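Long-range contact in probable oxidoreductase (Mycobacterium abscessus, PDB 4EYE), which probably works as an oxidoreductase of the quinone oxidoreductase type, within the medium-chain dehydrogenase/reductase superfamily: residues L157-G167 with V228-G236. Numbering follows the deposited sequence.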
ATOM      1  N   LEU A 157       6.132 -15.572  -7.969  1.00 24.76           N
ATOM      2  CA  LEU A 157       4.854 -16.272  -7.899  1.00 24.71           C
ATOM      3  C   LEU A 157       4.498 -16.864  -9.249  1.00 25.49           C
ATOM      4  O   LEU A 157       4.755 -16.260 -10.267  1.00 24.68           O
ATOM      5  CB  LEU A 157       3.751 -15.312  -7.471  1.00 24.28           C
ATOM      6  CG  LEU A 157       2.350 -15.930  -7.341  1.00 24.63           C
ATOM      7  CD1 LEU A 157       2.275 -17.127  -6.397  1.00 24.13           C
ATOM      8  CD2 LEU A 157       1.331 -14.852  -6.950  1.00 24.20           C
ATOM      9  N   ARG A 158       3.910 -18.056  -9.260  1.00 26.47           N
ATOM     10  CA  ARG A 158       3.501 -18.659 -10.514  1.00 27.68           C
ATOM     11  C   ARG A 158       2.024 -18.952 -10.478  1.00 26.83           C
ATOM     12  O   ARG A 158       1.468 -19.221  -9.413  1.00 25.34           O
ATOM     13  CB  ARG A 158       4.304 -19.935 -10.763  1.00 29.65           C
ATOM     14  CG  ARG A 158       5.782 -19.680 -11.026  1.00 32.52           C
ATOM     15  CD  ARG A 158       5.951 -18.948 -12.348  1.00 34.59           C
ATOM     16  NE  ARG A 158       7.327 -18.555 -12.653  1.00 38.60           N
ATOM     17  CZ  ARG A 158       7.872 -17.359 -12.383  1.00 40.25           C
ATOM     18  NH1 ARG A 158       7.193 -16.408 -11.723  1.00 40.85           N
ATOM     19  NH2 ARG A 158       9.121 -17.120 -12.735  1.00 40.98           N
ATOM     20  N   ALA A 159       1.392 -18.914 -11.647  1.00 26.63           N
ATOM     21  CA  ALA A 159      -0.004 -19.355 -11.780  1.00 27.05           C
ATOM     22  C   ALA A 159      -0.160 -20.759 -11.158  1.00 27.35           C
ATOM     23  O   ALA A 159       0.697 -21.611 -11.325  1.00 27.30           O
ATOM     24  CB  ALA A 159      -0.414 -19.350 -13.256  1.00 27.43           C
ATOM     25  N   GLY A 160      -1.223 -20.971 -10.399  1.00 27.48           N
ATOM     26  CA  GLY A 160      -1.511 -22.285  -9.845  1.00 28.23           C
ATOM     27  C   GLY A 160      -0.853 -22.544  -8.502  1.00 28.16           C
ATOM     28  O   GLY A 160      -1.138 -23.553  -7.867  1.00 28.44           O
ATOM     29  N   GLU A 161       0.019 -21.647  -8.034  1.00 27.24           N
ATOM     30  CA  GLU A 161       0.554 -21.801  -6.668  1.00 26.20           C
ATOM     31  C   GLU A 161      -0.456 -21.350  -5.633  1.00 25.22           C
ATOM     32  O   GLU A 161      -1.421 -20.670  -5.960  1.00 24.54           O
ATOM     33  CB  GLU A 161       1.872 -21.042  -6.525  1.00 26.57           C
ATOM     34  CG  GLU A 161       3.014 -21.643  -7.351  1.00 26.95           C
ATOM     35  CD  GLU A 161       4.346 -21.008  -7.047  1.00 27.34           C
ATOM     36  OE1 GLU A 161       4.489 -19.760  -7.186  1.00 26.87           O
ATOM     37  OE2 GLU A 161       5.259 -21.760  -6.627  1.00 28.12           O
ATOM     38  N   THR A 162      -0.247 -21.748  -4.372  1.00 24.54           N
ATOM     39  CA  THR A 162      -1.098 -21.310  -3.309  1.00 24.17           C
ATOM     40  C   THR A 162      -0.386 -20.329  -2.405  1.00 23.01           C
ATOM     41  O   THR A 162       0.729 -20.626  -1.931  1.00 23.04           O
ATOM     42  CB  THR A 162      -1.588 -22.490  -2.457  1.00 24.86           C
ATOM     43  OG1 THR A 162      -2.359 -23.333  -3.279  1.00 25.54           O
ATOM     44  CG2 THR A 162      -2.450 -21.976  -1.297  1.00 24.79           C
ATOM     45  N   VAL A 163      -1.043 -19.194  -2.141  1.00 22.04           N
ATOM     46  CA  VAL A 163      -0.473 -18.117  -1.345  1.00 21.44           C
ATOM     47  C   VAL A 163      -1.279 -17.935  -0.084  1.00 21.25           C
ATOM     48  O   VAL A 163      -2.508 -17.871  -0.128  1.00 21.36           O
ATOM     49  CB  VAL A 163      -0.432 -16.796  -2.148  1.00 21.03           C
ATOM     50  CG1 VAL A 163       0.170 -15.633  -1.318  1.00 20.71           C
ATOM     51  CG2 VAL A 163       0.357 -17.007  -3.435  1.00 20.97           C
ATOM     52  N   LEU A 164      -0.578 -17.898   1.048  1.00 20.99           N
ATOM     53  CA  LEU A 164      -1.164 -17.568   2.315  1.00 20.78           C
ATOM     54  C   LEU A 164      -0.913 -16.080   2.532  1.00 20.32           C
ATOM     55  O   LEU A 164       0.248 -15.656   2.576  1.00 20.06           O
ATOM     56  CB  LEU A 164      -0.523 -18.340   3.472  1.00 21.05           C
ATOM     57  CG  LEU A 164      -0.951 -17.943   4.889  1.00 21.20           C
ATOM     58  CD1 LEU A 164      -2.410 -18.350   5.003  1.00 21.53           C
ATOM     59  CD2 LEU A 164      -0.078 -18.592   5.979  1.00 21.61           C
ATOM     60  N   VAL A 165      -1.986 -15.329   2.723  1.00 19.99           N
ATOM     61  CA  VAL A 165      -1.884 -13.896   3.000  1.00 19.94           C
ATOM     62  C   VAL A 165      -2.297 -13.670   4.451  1.00 20.22           C
ATOM     63  O   VAL A 165      -3.423 -13.965   4.835  1.00 20.24           O
ATOM     64  CB  VAL A 165      -2.743 -13.012   2.060  1.00 19.54           C
ATOM     65  CG1 VAL A 165      -2.583 -11.529   2.451  1.00 19.36           C
ATOM     66  CG2 VAL A 165      -2.369 -13.224   0.577  1.00 19.43           C
ATOM     67  N   LEU A 166      -1.375 -13.130   5.237  1.00 20.62           N
ATOM     68  CA  LEU A 166      -1.634 -12.763   6.637  1.00 21.22           C
ATOM     69  C   LEU A 166      -2.028 -11.283   6.695  1.00 21.44           C
ATOM     70  O   LEU A 166      -1.809 -10.519   5.731  1.00 20.89           O
ATOM     71  CB  LEU A 166      -0.380 -13.033   7.476  1.00 21.61           C
ATOM     72  CG  LEU A 166       0.076 -14.524   7.560  1.00 21.95           C
ATOM     73  CD1 LEU A 166       1.423 -14.681   8.231  1.00 21.99           C
ATOM     74  CD2 LEU A 166      -0.926 -15.305   8.375  1.00 22.33           C
ATOM     75  N   GLY A 167      -2.599 -10.860   7.825  1.00 21.70           N
ATOM     76  CA  GLY A 167      -3.086  -9.451   7.971  1.00 21.52           C
ATOM     77  C   GLY A 167      -3.969  -9.035   6.788  1.00 21.07           C
ATOM     78  O   GLY A 167      -3.833  -7.942   6.222  1.00 21.02           O
ATOM     79  N   VAL A 228       1.585 -24.319   1.976  1.00 28.87           N
ATOM     80  CA  VAL A 228       1.458 -23.302   0.931  1.00 27.17           C
ATOM     81  C   VAL A 228       2.783 -23.071   0.258  1.00 26.26           C
ATOM     82  O   VAL A 228       3.831 -23.289   0.850  1.00 26.90           O
ATOM     83  CB  VAL A 228       0.901 -21.982   1.471  1.00 26.25           C
ATOM     84  CG1 VAL A 228      -0.477 -22.248   2.059  1.00 25.99           C
ATOM     85  CG2 VAL A 228       1.850 -21.377   2.502  1.00 25.79           C
ATOM     86  N   ASP A 229       2.735 -22.569  -0.964  1.00 25.21           N
ATOM     87  CA  ASP A 229       3.957 -22.283  -1.711  1.00 24.56           C
ATOM     88  C   ASP A 229       4.607 -20.994  -1.304  1.00 23.78           C
ATOM     89  O   ASP A 229       5.826 -20.859  -1.391  1.00 23.99           O
ATOM     90  CB  ASP A 229       3.631 -22.228  -3.173  1.00 24.42           C
ATOM     91  CG  ASP A 229       3.064 -23.536  -3.659  1.00 24.79           C
ATOM     92  OD1 ASP A 229       3.794 -24.541  -3.553  1.00 24.72           O
ATOM     93  OD2 ASP A 229       1.934 -23.539  -4.154  1.00 24.62           O
ATOM     94  N   MET A 230       3.779 -20.060  -0.857  1.00 22.90           N
ATOM     95  CA  MET A 230       4.211 -18.732  -0.498  1.00 22.50           C
ATOM     96  C   MET A 230       3.370 -18.165   0.614  1.00 22.18           C
ATOM     97  O   MET A 230       2.159 -18.363   0.667  1.00 22.11           O
ATOM     98  CB  MET A 230       4.113 -17.801  -1.724  1.00 22.13           C
ATOM     99  CG  MET A 230       4.613 -16.373  -1.466  1.00 21.81           C
ATOM    100  SD  MET A 230       4.505 -15.384  -2.983  1.00 21.35           S
ATOM    101  CE  MET A 230       5.681 -16.264  -4.016  1.00 21.31           C
ATOM    102  N   VAL A 231       4.021 -17.426   1.497  1.00 22.09           N
ATOM    103  CA  VAL A 231       3.342 -16.721   2.547  1.00 21.94           C
ATOM    104  C   VAL A 231       3.667 -15.245   2.370  1.00 21.81           C
ATOM    105  O   VAL A 231       4.832 -14.885   2.155  1.00 22.29           O
ATOM    106  CB  VAL A 231       3.779 -17.218   3.955  1.00 22.11           C
ATOM    107  CG1 VAL A 231       3.307 -16.250   5.026  1.00 21.73           C
ATOM    108  CG2 VAL A 231       3.313 -18.644   4.227  1.00 22.10           C
ATOM    109  N   VAL A 232       2.653 -14.386   2.468  1.00 22.15           N
ATOM    110  CA  VAL A 232       2.845 -12.936   2.558  1.00 22.63           C
ATOM    111  C   VAL A 232       2.577 -12.490   3.976  1.00 23.83           C
ATOM    112  O   VAL A 232       1.479 -12.690   4.527  1.00 23.99           O
ATOM    113  CB  VAL A 232       1.958 -12.172   1.558  1.00 22.49           C
ATOM    114  CG1 VAL A 232       2.073 -10.642   1.776  1.00 22.00           C
ATOM    115  CG2 VAL A 232       2.355 -12.553   0.122  1.00 22.04           C
ATOM    116  N   ASP A 233       3.592 -11.910   4.588  1.00 25.89           N
ATOM    117  CA  ASP A 233       3.513 -11.519   5.993  1.00 28.32           C
ATOM    118  C   ASP A 233       3.804 -10.040   6.197  1.00 29.01           C
ATOM    119  O   ASP A 233       4.971  -9.649   6.207  1.00 28.60           O
ATOM    120  CB  ASP A 233       4.507 -12.343   6.816  1.00 30.28           C
ATOM    121  CG  ASP A 233       4.437 -12.006   8.296  1.00 32.17           C
ATOM    122  OD1 ASP A 233       3.460 -11.332   8.725  1.00 31.46           O
ATOM    123  OD2 ASP A 233       5.371 -12.400   9.024  1.00 36.89           O
ATOM    124  N   PRO A 234       2.746  -9.206   6.313  1.00 30.84           N
ATOM    125  CA  PRO A 234       2.916  -7.785   6.593  1.00 33.27           C
ATOM    126  C   PRO A 234       2.787  -7.465   8.087  1.00 36.71           C
ATOM    127  O   PRO A 234       2.806  -6.296   8.458  1.00 41.14           O
ATOM    128  CB  PRO A 234       1.754  -7.148   5.819  1.00 32.16           C
ATOM    129  CG  PRO A 234       0.699  -8.186   5.769  1.00 32.14           C
ATOM    130  CD  PRO A 234       1.320  -9.522   6.149  1.00 31.06           C
ATOM    131  N   ILE A 235       2.689  -8.492   8.922  1.00 38.87           N
ATOM    132  CA  ILE A 235       2.363  -8.356  10.344  1.00 42.41           C
ATOM    133  C   ILE A 235       3.595  -8.533  11.255  1.00 46.66           C
ATOM    134  O   ILE A 235       3.884  -7.653  12.081  1.00 50.02           O
ATOM    135  CB  ILE A 235       1.238  -9.364  10.733  1.00 42.38           C
ATOM    136  CG1 ILE A 235      -0.095  -8.962  10.061  1.00 42.31           C
ATOM    137  CG2 ILE A 235       1.065  -9.493  12.253  1.00 44.52           C
ATOM    138  CD1 ILE A 235      -0.467  -7.474  10.136  1.00 41.76           C
ATOM    139  N   GLY A 236       4.334  -9.630  11.074  1.00 47.20           N
ATOM    140  CA  GLY A 236       5.376 -10.050  12.029  1.00 48.94           C
ATOM    141  C   GLY A 236       4.765 -10.580  13.328  1.00 50.20           C
ATOM    142  O   GLY A 236       5.312 -10.387  14.429  1.00 49.78           O
TER
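With chi1 at -60°, D229 sets its carboxylate anti to its own carbonyl carbon, where D229 OD2 meets T162 N at 2.8 Å through its anti lone pair. The next residue, M230, runs extended through chi1 and chi2, then bends at chi3 (-64°), which leaves M230 CE 4.0 Å from L157 CA. Both contacts sit at the start of the parallel central strands 162-165 and 228-233 of a Rossmann-type fold, neighbours in a six-stranded sheet of order 3-2-1-4-5-6.

The second strand kinks at D229, and T162 O accommodates the break by accepting from both D229 N and M230 N, the latter the longer bond at 3.3 Å. Regular parallel pairing follows: L164 N gives to M230 O, L164 O receives V232 N at 2.7 Å, and L166 N closes on V232 O.

One face carries L164 and V231, lying side by side with L164 CD2 and V231 CG2 3.8 Å apart; helix 215-222 covers L164 through W215 and V219. V163, M230 and V232 occupy the reverse face, where Y151 of helix 143-154 packs on all three. The E161 and D229 carboxylates come close, E161 OE2 to D229 OD1 4.4 Å, a likely repulsion that R252 probably eases: it forms a salt bridge with E161 OE1 and donates to D229 O.

Where the strands end, L166 lays CD1 near the D233 carboxylate. D233 OD1 forms an Asx turn with I235 N and, with G236 N added, an Asx motif; I235 N and G236 N reach D233 OD1 from the same face of its carboxylate plane, at 2.9 and 3.0 Å.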